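Local atomic coordinates of cellulose 1,4-beta-cellobiosidase (Thermobifida fusca, PDB entry 4JJJ), a protein that probably releases cellobiose from cellulose chains, the piece in this chain being its glycoside hydrolase family 48 catalytic domain. Residues Asn122-Leu130 and Ala281-Ser292; Asp269-Gly280 and Asn379-Pro388. The protein carries 1 engineered substitution. All coordinates share one frame; numbering follows the deposited sequence.

How the interactions relate
The two contacts share one continuous run of loop, because 269-280 of interaction 2 passes directly into 281-292 of interaction 1, and their centres lie about 10 Å apart. A disulfide joins them, C278 SG to C284 SG at 2.1 Å. A second tie is polar: K273 of interaction 2 reaches into interaction 1, its NZ lying 2.7 Å from P124 O in a probable hydrogen bond. The bound glycan is touched directly by interaction 2, through K270 and Y271, whereas in interaction 1 the side chain of V125 lies about 8 Å from a bound glucose. The turn that meets the sugar thus lies in the same loop, just ahead of 281-292.

Interaction 1 of 2, residues Asn122-Leu130 and Ala281-Ser292; sequences NVPVGQDPL and ATSCPGGQGKDS
V123 and P124 meet A281 at one end of a loop-on-loop contact in the catalytic domain, where 122-130 and 281-292 run in the same direction without forming a sheet. With CG1 anti to the backbone N (chi1 166°), V123 presents both methyls to A281: CG1 lies 3.4 Å from A281 O and CG2 3.7 Å from A281 CB. The ring of P124 comes in beside them, its CD 3.6 Å from that same A281 O. Farther out, toward solvent, T282 CG2 lies against the N122 amide, 3.7 Å from N122 ND2.

The middle illustrates how glycines let two backbones come close. The CA atoms of G126 and G286 are 3.8 Å apart, and a CB on G126 would collide with the backbone of G287. Just beyond, the one direct hydrogen bond between the loops runs from Q127 N to G287 O, 3.0 Å long and nearly straight at 169°, although the donor stands 36° out of the carbonyl plane. One water then extends the polar join, donating to Q127 O and to G289 O while accepting from S292 OG at 2.6 Å. At the far end P129 lays its ring against the backbone of G289, P129 CG 3.3 Å from G289 O.

K273, earlier in the same loop as 281-292, donates from NZ to A281 O and C284 O and to P124 O on the other segment. Beyond L130, whose N-H closes an Asx turn on D128 OD1, the chain enters helix 131-138, and K290 points its ammonium at D351 in helix 348-365, a salt bridge that ties this loop to that helix.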
loop_
_atom_site.group_PDB
_atom_site.type_symbol
_atom_site.label_atom_id
_atom_site.label_comp_id
_atom_site.label_asym_id
_atom_site.label_seq_id
_atom_site.Cartn_x
_atom_site.Cartn_y
_atom_site.Cartn_z
ATOM N N ASN A 122 26.022 -3.448 -17.711
ATOM C CA ASN A 122 26.871 -2.208 -17.769
ATOM C C ASN A 122 26.347 -1.096 -16.878
ATOM O O ASN A 122 26.978 -0.062 -16.774
ATOM C CB ASN A 122 27.047 -1.689 -19.209
ATOM C CG ASN A 122 25.753 -1.220 -19.861
ATOM O OD1 ASN A 122 24.647 -1.471 -19.400
ATOM N ND2 ASN A 122 25.899 -0.521 -20.963
ATOM N N VAL A 123 25.183 -1.302 -16.227
ATOM C CA VAL A 123 24.638 -0.272 -15.363
ATOM C C VAL A 123 25.085 -0.568 -13.943
ATOM O O VAL A 123 24.828 -1.638 -13.444
ATOM C CB VAL A 123 23.128 -0.235 -15.483
ATOM C CG1 VAL A 123 22.552 0.580 -14.354
ATOM C CG2 VAL A 123 22.691 0.309 -16.822
ATOM N N PRO A 124 25.837 0.343 -13.330
ATOM C CA PRO A 124 26.285 0.128 -11.969
ATOM C C PRO A 124 25.126 0.031 -10.942
ATOM O O PRO A 124 24.208 0.804 -11.032
ATOM C CB PRO A 124 27.177 1.320 -11.693
ATOM C CG PRO A 124 27.477 1.929 -13.007
ATOM C CD PRO A 124 26.411 1.565 -13.939
ATOM N N VAL A 125 25.224 -0.965 -10.090
ATOM C CA VAL A 125 24.361 -1.188 -8.918
ATOM C C VAL A 125 25.212 -0.974 -7.671
ATOM O O VAL A 125 26.393 -1.445 -7.516
ATOM C CB VAL A 125 23.700 -2.563 -8.984
ATOM C CG1 VAL A 125 22.742 -2.918 -7.831
ATOM C CG2 VAL A 125 22.958 -2.669 -10.320
ATOM N N GLY A 126 24.599 -0.262 -6.710
ATOM C CA GLY A 126 25.300 -0.033 -5.453
ATOM C C GLY A 126 25.351 -1.189 -4.499
ATOM O O GLY A 126 24.873 -2.306 -4.802
ATOM N N GLN A 127 26.003 -0.957 -3.384
ATOM C CA GLN A 127 26.106 -1.912 -2.304
ATOM C C GLN A 127 24.828 -1.744 -1.415
ATOM O O GLN A 127 24.359 -0.653 -1.164
ATOM C CB GLN A 127 27.375 -1.656 -1.484
ATOM C CG GLN A 127 28.635 -2.162 -2.313
ATOM C CD GLN A 127 29.990 -2.070 -1.586
ATOM O OE1 GLN A 127 30.096 -1.431 -0.542
ATOM N NE2 GLN A 127 31.046 -2.701 -2.168
ATOM N N ASP A 128 24.307 -2.872 -0.986
ATOM C CA ASP A 128 23.270 -2.858 0.031
ATOM C C ASP A 128 23.854 -2.803 1.407
ATOM O O ASP A 128 24.502 -3.788 1.814
ATOM C CB ASP A 128 22.487 -4.215 -0.136
ATOM C CG ASP A 128 21.494 -4.539 0.997
ATOM O OD1 ASP A 128 21.376 -3.867 2.023
ATOM O OD2 ASP A 128 20.863 -5.660 0.856
ATOM N N PRO A 129 23.571 -1.721 2.180
ATOM C CA PRO A 129 24.204 -1.496 3.483
ATOM C C PRO A 129 23.383 -1.992 4.632
ATOM O O PRO A 129 23.776 -1.801 5.766
ATOM C CB PRO A 129 24.324 0.031 3.558
ATOM C CG PRO A 129 23.085 0.472 2.865
ATOM C CD PRO A 129 22.835 -0.510 1.726
ATOM N N LEU A 130 22.267 -2.676 4.329
ATOM C CA LEU A 130 21.407 -3.176 5.363
ATOM C C LEU A 130 21.560 -4.670 5.633
ATOM O O LEU A 130 21.402 -5.109 6.762
ATOM C CB LEU A 130 19.911 -3.011 5.017
ATOM C CG LEU A 130 19.468 -1.548 4.813
ATOM C CD1 LEU A 130 18.013 -1.627 4.400
ATOM C CD2 LEU A 130 19.768 -0.624 5.993
ATOM N N ALA A 281 21.530 5.779 -16.589
ATOM C CA ALA A 281 21.773 4.587 -15.884
ATOM C C ALA A 281 23.244 4.143 -15.837
ATOM O O ALA A 281 23.688 3.703 -14.813
ATOM C CB ALA A 281 20.885 3.482 -16.372
ATOM N N THR A 282 24.035 4.371 -16.914
ATOM C CA THR A 282 25.449 3.972 -16.865
ATOM C C THR A 282 26.333 4.993 -16.173
ATOM O O THR A 282 27.376 4.601 -15.721
ATOM C CB THR A 282 26.040 3.709 -18.292
ATOM O OG1 THR A 282 25.764 4.881 -19.080
ATOM C CG2 THR A 282 25.339 2.539 -18.894
ATOM N N SER A 283 25.842 6.216 -15.991
ATOM C CA SER A 283 26.568 7.366 -15.442
ATOM C C SER A 283 26.345 7.505 -13.960
ATOM O O SER A 283 27.285 7.758 -13.224
ATOM C CB SER A 283 26.095 8.694 -16.066
ATOM O OG SER A 283 26.580 8.825 -17.372
ATOM N N CYS A 284 25.097 7.341 -13.529
ATOM C CA CYS A 284 24.764 7.500 -12.080
ATOM C C CYS A 284 25.479 6.436 -11.302
ATOM O O CYS A 284 25.275 5.277 -11.556
ATOM C CB CYS A 284 23.276 7.529 -11.902
ATOM S SG CYS A 284 22.859 7.726 -10.114
ATOM N N PRO A 285 26.291 6.806 -10.333
ATOM C CA PRO A 285 27.129 5.816 -9.699
ATOM C C PRO A 285 26.418 4.942 -8.716
ATOM O O PRO A 285 25.423 5.341 -8.070
ATOM C CB PRO A 285 28.180 6.622 -8.918
ATOM C CG PRO A 285 27.644 7.943 -8.828
ATOM C CD PRO A 285 26.633 8.175 -9.898
ATOM N N GLY A 286 26.964 3.773 -8.562
ATOM C CA GLY A 286 26.506 2.903 -7.507
ATOM C C GLY A 286 26.714 3.572 -6.166
ATOM O O GLY A 286 27.761 4.161 -5.906
ATOM N N GLY A 287 25.813 3.357 -5.222
ATOM C CA GLY A 287 26.018 3.808 -3.892
ATOM C C GLY A 287 26.980 2.984 -3.102
ATOM O O GLY A 287 27.239 1.784 -3.402
ATOM N N GLN A 288 27.511 3.659 -2.074
ATOM C CA GLN A 288 28.379 3.145 -1.043
ATOM C C GLN A 288 27.738 3.585 0.266
ATOM O O GLN A 288 27.323 4.762 0.432
ATOM C CB GLN A 288 29.759 3.823 -1.181
ATOM C CG GLN A 288 30.248 3.878 -2.631
ATOM C CD GLN A 288 31.389 4.853 -2.897
ATOM O OE1 GLN A 288 31.266 5.817 -3.672
ATOM N NE2 GLN A 288 32.504 4.613 -2.234
ATOM N N GLY A 289 27.597 2.643 1.159
ATOM C CA GLY A 289 27.087 2.973 2.497
ATOM C C GLY A 289 25.661 3.487 2.337
ATOM O O GLY A 289 24.882 2.944 1.523
ATOM N N LYS A 290 25.321 4.565 3.049
ATOM C CA LYS A 290 23.983 5.083 2.931
ATOM C C LYS A 290 23.798 6.203 1.944
ATOM O O LYS A 290 22.778 6.891 2.034
ATOM C CB LYS A 290 23.502 5.564 4.320
ATOM C CG LYS A 290 23.698 4.620 5.546
ATOM C CD LYS A 290 22.526 3.768 5.743
ATOM C CE LYS A 290 22.630 2.523 6.667
ATOM N NZ LYS A 290 22.544 2.958 8.109
ATOM N N ASP A 291 24.678 6.395 0.974
ATOM C CA ASP A 291 24.460 7.481 0.053
ATOM C C ASP A 291 23.356 7.180 -0.995
ATOM O O ASP A 291 22.915 8.063 -1.707
ATOM C CB ASP A 291 25.734 7.981 -0.621
ATOM C CG ASP A 291 26.327 7.047 -1.560
ATOM O OD1 ASP A 291 25.747 6.024 -1.941
ATOM O OD2 ASP A 291 27.555 7.328 -1.945
ATOM N N SER A 292 22.904 5.915 -0.988
ATOM C CA SER A 292 21.782 5.437 -1.794
ATOM C C SER A 292 20.439 5.539 -1.002
ATOM O O SER A 292 19.416 5.108 -1.536
ATOM C CB SER A 292 21.975 3.993 -2.234
ATOM O OG SER A 292 22.241 3.146 -1.128
HETATM O O HOH W 1 24.629 2.104 -1.083
#

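Interaction 2 of 2, residues Asp269-Gly280 and Asn379-Pro388; sequences DKYFKKIGNCVG and NSWKGSYDTP. With FE (Fe (III) ion), chain N; BGC (beta-D-glucopyranose), chain D; BGC (beta-D-glucopyranose), chain B.
An Asx turn headed by D269, where a type I beta turn also starts, receives the Y385 hydroxyl and the N379 amide in the tight half of this contact. With D269 CG opposite its backbone N (chi1 -178°), the carboxylate reaches both. The Y385 hydroxyl donates to the syn lone pair of D269 OD2 at 2.7 Å; Y271 N and K273 N reach the same oxygen from above the carboxylate plane. N379 ND2 gives a straight bond (172°) to D269 OD1, carboxylate and amide standing perpendicular, while N379 OD1 accepts from G276 N at 2.9 Å. The Y385 ring is sandwiched between S380 OG and K273 CE, with C278 SG oblique to it, 3.4 Å from Y385 CD1. With an alanine in place of D269, the Y385 hydroxyl would probably lose its acceptor and the N379 amide be freer to turn.

On the sugar side, Y271 OH and K270 NZ hydrogen-bond to two glucose units, K270 also pairing with E108. G280 N to Y385 O (2.7 Å) holds the outer backbones; side chains there are looser, V279 methyls touching D386 O, T387 OG1 and P388 CD. D386 OD1 binds an iron(III) ion at 2.2 Å, alongside four waters.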
loop_
_atom_site.group_PDB
_atom_site.type_symbol
_atom_site.label_atom_id
_atom_site.label_comp_id
_atom_site.label_asym_id
_atom_site.label_seq_id
_atom_site.Cartn_x
_atom_site.Cartn_y
_atom_site.Cartn_z
ATOM N N ASP A 269 17.274 3.665 -2.976
ATOM C CA ASP A 269 17.077 3.591 -4.428
ATOM C C ASP A 269 16.926 2.105 -4.863
ATOM O O ASP A 269 17.561 1.223 -4.289
ATOM C CB ASP A 269 18.305 4.215 -5.125
ATOM C CG ASP A 269 18.177 4.219 -6.628
ATOM O OD1 ASP A 269 17.518 5.153 -7.154
ATOM O OD2 ASP A 269 18.742 3.302 -7.249
ATOM N N LYS A 270 16.163 1.878 -5.931
ATOM C CA LYS A 270 15.892 0.553 -6.381
ATOM C C LYS A 270 17.175 -0.274 -6.495
ATOM O O LYS A 270 17.214 -1.419 -6.075
ATOM C CB LYS A 270 15.159 0.597 -7.671
ATOM C CG LYS A 270 14.599 -0.689 -8.194
ATOM C CD LYS A 270 13.915 -0.575 -9.570
ATOM C CE LYS A 270 13.411 -1.917 -10.060
ATOM N NZ LYS A 270 12.725 -1.741 -11.350
ATOM N N TYR A 271 18.159 0.291 -7.213
ATOM C CA TYR A 271 19.395 -0.413 -7.438
ATOM C C TYR A 271 20.556 0.205 -6.648
ATOM O O TYR A 271 21.751 0.099 -7.038
ATOM C CB TYR A 271 19.709 -0.480 -8.936
ATOM C CG TYR A 271 18.775 -1.383 -9.677
ATOM C CD1 TYR A 271 18.891 -2.747 -9.558
ATOM C CD2 TYR A 271 17.726 -0.823 -10.474
ATOM C CE1 TYR A 271 17.960 -3.607 -10.217
ATOM C CE2 TYR A 271 16.813 -1.663 -11.119
ATOM C CZ TYR A 271 16.961 -3.046 -10.953
ATOM O OH TYR A 271 16.027 -3.835 -11.664
ATOM N N PHE A 272 20.257 0.736 -5.484
ATOM C CA PHE A 272 21.193 1.297 -4.561
ATOM C C PHE A 272 22.121 2.326 -5.259
ATOM O O PHE A 272 23.277 2.402 -4.903
ATOM C CB PHE A 272 21.977 0.176 -3.834
ATOM C CG PHE A 272 21.096 -0.687 -2.947
ATOM C CD1 PHE A 272 20.784 -0.275 -1.656
ATOM C CD2 PHE A 272 20.556 -1.899 -3.436
ATOM C CE1 PHE A 272 19.884 -1.063 -0.937
ATOM C CE2 PHE A 272 19.701 -2.683 -2.678
ATOM C CZ PHE A 272 19.334 -2.217 -1.428
ATOM N N LYS A 273 21.581 3.051 -6.207
ATOM C CA LYS A 273 22.340 4.191 -6.763
ATOM C C LYS A 273 22.459 5.279 -5.776
ATOM O O LYS A 273 21.593 5.538 -4.924
ATOM C CB LYS A 273 21.634 4.773 -7.920
ATOM C CG LYS A 273 21.420 3.905 -9.108
ATOM C CD LYS A 273 22.615 3.622 -9.925
ATOM C CE LYS A 273 22.249 3.463 -11.412
ATOM N NZ LYS A 273 23.556 3.195 -12.094
ATOM N N LYS A 274 23.514 6.070 -5.921
ATOM C CA LYS A 274 23.598 7.251 -5.119
ATOM C C LYS A 274 22.413 8.171 -5.409
ATOM O O LYS A 274 22.024 8.419 -6.576
ATOM C CB LYS A 274 24.848 8.016 -5.502
ATOM C CG LYS A 274 25.125 9.311 -4.733
ATOM C CD LYS A 274 26.483 9.875 -5.224
ATOM C CE LYS A 274 26.868 11.145 -4.500
ATOM N NZ LYS A 274 27.384 10.900 -3.122
ATOM N N ILE A 275 21.839 8.714 -4.352
ATOM C CA ILE A 275 20.753 9.665 -4.534
ATOM C C ILE A 275 21.180 11.011 -5.012
ATOM O O ILE A 275 22.153 11.612 -4.489
ATOM C CB ILE A 275 19.956 9.889 -3.233
ATOM C CG1 ILE A 275 19.464 8.565 -2.652
ATOM C CG2 ILE A 275 18.876 10.946 -3.484
ATOM C CD1 ILE A 275 18.440 7.854 -3.490
ATOM N N GLY A 276 20.519 11.496 -6.035
ATOM C CA GLY A 276 20.600 12.899 -6.393
ATOM C C GLY A 276 21.160 13.093 -7.781
ATOM O O GLY A 276 22.221 12.610 -8.068
ATOM N N ASN A 277 20.409 13.836 -8.574
ATOM C CA ASN A 277 20.742 14.118 -9.989
ATOM C C ASN A 277 21.194 12.831 -10.687
ATOM O O ASN A 277 22.193 12.744 -11.403
ATOM C CB ASN A 277 21.769 15.226 -10.014
ATOM C CG ASN A 277 21.232 16.500 -9.320
ATOM O OD1 ASN A 277 20.196 16.969 -9.653
ATOM N ND2 ASN A 277 21.893 16.954 -8.268
ATOM N N CYS A 278 20.414 11.763 -10.460
ATOM C CA CYS A 278 20.802 10.429 -10.865
ATOM C C CYS A 278 20.200 10.250 -12.221
ATOM O O CYS A 278 19.114 9.615 -12.390
ATOM C CB CYS A 278 20.260 9.402 -9.872
ATOM S SG CYS A 278 20.807 7.701 -10.139
ATOM N N VAL A 279 20.952 10.709 -13.254
ATOM C CA VAL A 279 20.422 10.797 -14.608
ATOM C C VAL A 279 21.428 10.013 -15.464
ATOM O O VAL A 279 22.616 10.338 -15.447
ATOM C CB VAL A 279 20.310 12.236 -15.102
ATOM C CG1 VAL A 279 19.873 12.292 -16.533
ATOM C CG2 VAL A 279 19.301 12.976 -14.267
ATOM N N GLY A 280 20.946 9.018 -16.188
ATOM C CA GLY A 280 21.790 8.155 -17.015
ATOM C C GLY A 280 22.137 6.900 -16.230
ATOM O O GLY A 280 22.932 6.929 -15.295
ATOM N N ASN A 379 14.135 9.159 -7.557
ATOM C CA ASN A 379 15.581 9.160 -7.952
ATOM C C ASN A 379 15.819 8.485 -9.335
ATOM O O ASN A 379 16.958 8.344 -9.771
ATOM C CB ASN A 379 16.446 8.435 -6.901
ATOM C CG ASN A 379 17.926 8.761 -7.048
ATOM O OD1 ASN A 379 18.273 9.902 -7.061
ATOM N ND2 ASN A 379 18.735 7.792 -7.074
ATOM N N SER A 380 14.789 7.909 -9.913
ATOM C CA SER A 380 14.909 7.205 -11.203
ATOM C C SER A 380 13.783 7.635 -12.095
ATOM O O SER A 380 12.666 7.078 -12.093
ATOM C CB SER A 380 14.870 5.727 -11.028
ATOM O OG SER A 380 15.100 4.980 -12.239
ATOM N N TRP A 381 14.015 8.696 -12.915
ATOM C CA TRP A 381 12.985 9.126 -13.796
ATOM C C TRP A 381 12.522 8.002 -14.770
ATOM O O TRP A 381 13.322 7.424 -15.486
ATOM C CB TRP A 381 13.477 10.391 -14.565
ATOM C CG TRP A 381 12.379 11.169 -15.148
ATOM C CD1 TRP A 381 12.136 11.337 -16.489
ATOM C CD2 TRP A 381 11.338 11.896 -14.470
ATOM N NE1 TRP A 381 10.989 12.073 -16.663
ATOM C CE2 TRP A 381 10.486 12.421 -15.434
ATOM C CE3 TRP A 381 11.042 12.133 -13.123
ATOM C CZ2 TRP A 381 9.361 13.206 -15.100
ATOM C CZ3 TRP A 381 9.960 12.887 -12.780
ATOM C CH2 TRP A 381 9.117 13.434 -13.778
ATOM N N LYS A 382 11.212 7.805 -14.825
ATOM C CA LYS A 382 10.540 6.852 -15.676
ATOM C C LYS A 382 11.008 5.457 -15.330
ATOM O O LYS A 382 10.856 4.474 -16.132
ATOM C CB LYS A 382 10.729 7.181 -17.139
ATOM C CG LYS A 382 9.877 8.386 -17.491
ATOM C CD LYS A 382 10.220 8.806 -18.880
ATOM C CE LYS A 382 9.339 9.973 -19.251
ATOM N NZ LYS A 382 9.704 10.441 -20.633
ATOM N N GLY A 383 11.626 5.308 -14.199
ATOM C CA GLY A 383 12.186 3.979 -13.834
ATOM C C GLY A 383 13.324 3.413 -14.689
ATOM O O GLY A 383 13.614 2.222 -14.576
ATOM N N SER A 384 14.052 4.300 -15.331
ATOM C CA SER A 384 15.227 3.933 -16.128
ATOM C C SER A 384 16.316 5.014 -15.984
ATOM O O SER A 384 17.175 5.153 -16.843
ATOM C CB SER A 384 14.865 3.670 -17.562
ATOM O OG SER A 384 14.286 4.844 -18.162
ATOM N N TYR A 385 16.311 5.776 -14.888
ATOM C CA TYR A 385 17.249 6.845 -14.648
ATOM C C TYR A 385 17.261 7.807 -15.888
ATOM O O TYR A 385 18.372 8.184 -16.317
ATOM C CB TYR A 385 18.657 6.358 -14.273
ATOM C CG TYR A 385 18.608 5.435 -13.049
ATOM C CD1 TYR A 385 18.420 5.934 -11.799
ATOM C CD2 TYR A 385 18.637 4.052 -13.188
ATOM C CE1 TYR A 385 18.233 5.066 -10.693
ATOM C CE2 TYR A 385 18.467 3.192 -12.106
ATOM C CZ TYR A 385 18.277 3.726 -10.848
ATOM O OH TYR A 385 18.128 2.852 -9.814
ATOM N N ASP A 386 16.090 8.107 -16.423
ATOM C CA ASP A 386 15.931 8.885 -17.638
ATOM C C ASP A 386 16.126 10.339 -17.292
ATOM O O ASP A 386 16.369 10.742 -16.191
ATOM C CB ASP A 386 14.549 8.690 -18.235
ATOM C CG ASP A 386 14.505 8.767 -19.738
ATOM O OD1 ASP A 386 15.516 9.280 -20.343
ATOM O OD2 ASP A 386 13.505 8.162 -20.260
ATOM N N THR A 387 16.092 11.142 -18.352
ATOM C CA THR A 387 16.332 12.584 -18.225
ATOM C C THR A 387 15.050 13.296 -17.991
ATOM O O THR A 387 14.113 13.282 -18.800
ATOM C CB THR A 387 16.891 13.049 -19.592
ATOM O OG1 THR A 387 18.150 12.394 -19.743
ATOM C CG2 THR A 387 16.976 14.608 -19.525
ATOM N N PRO A 388 14.902 13.924 -16.814
ATOM C CA PRO A 388 13.690 14.673 -16.660
ATOM C C PRO A 388 13.689 16.008 -17.361
ATOM O O PRO A 388 14.818 16.490 -17.663
ATOM C CB PRO A 388 13.632 14.903 -15.156
ATOM C CG PRO A 388 14.749 14.210 -14.596
ATOM C CD PRO A 388 15.775 14.055 -15.676
HETATM FE FE FE N . 15.706 9.256 -22.491
HETATM C C2 BGC D . 10.162 -4.339 -9.921
HETATM C C3 BGC D . 11.060 -5.271 -10.708
HETATM C C4 BGC D . 11.148 -6.653 -10.088
HETATM C C5 BGC D . 9.784 -7.206 -9.768
HETATM C C6 BGC D . 9.755 -8.469 -8.990
HETATM C C1 BGC D . 8.798 -5.036 -9.692
HETATM O O2 BGC D . 9.990 -3.070 -10.538
HETATM O O3 BGC D . 12.388 -4.691 -10.816
HETATM O O4 BGC D . 11.780 -7.491 -11.115
HETATM O O5 BGC D . 9.011 -6.246 -8.984
HETATM O O6 BGC D . 8.440 -8.968 -8.834
HETATM C C2 BGC B . 12.968 -9.373 -11.645
HETATM C C3 BGC B . 14.164 -10.226 -11.242
HETATM C C4 BGC B . 15.429 -9.337 -11.113
HETATM C C5 BGC B . 15.123 -8.173 -10.166
HETATM C C6 BGC B . 16.299 -7.140 -10.116
HETATM C C1 BGC B . 12.778 -8.269 -10.607
HETATM O O2 BGC B . 11.842 -10.229 -11.644
HETATM O O3 BGC B . 14.352 -11.219 -12.277
HETATM O O4 BGC B . 16.498 -10.064 -10.508
HETATM O O5 BGC B . 13.973 -7.474 -10.657
HETATM O O6 BGC B . 16.496 -6.482 -11.367
HETATM O O HOH W 2 14.656 0.013 -13.278
HETATM O O HOH W 3 16.467 9.935 -13.458
HETATM O O HOH W 4 17.915 11.928 -8.949
HETATM O O HOH W 5 14.314 7.836 -22.925
HETATM O O HOH W 6 14.935 11.410 -22.995
HETATM O O HOH W 7 13.867 9.818 -22.049
HETATM O O HOH W 8 16.150 11.053 -21.791
#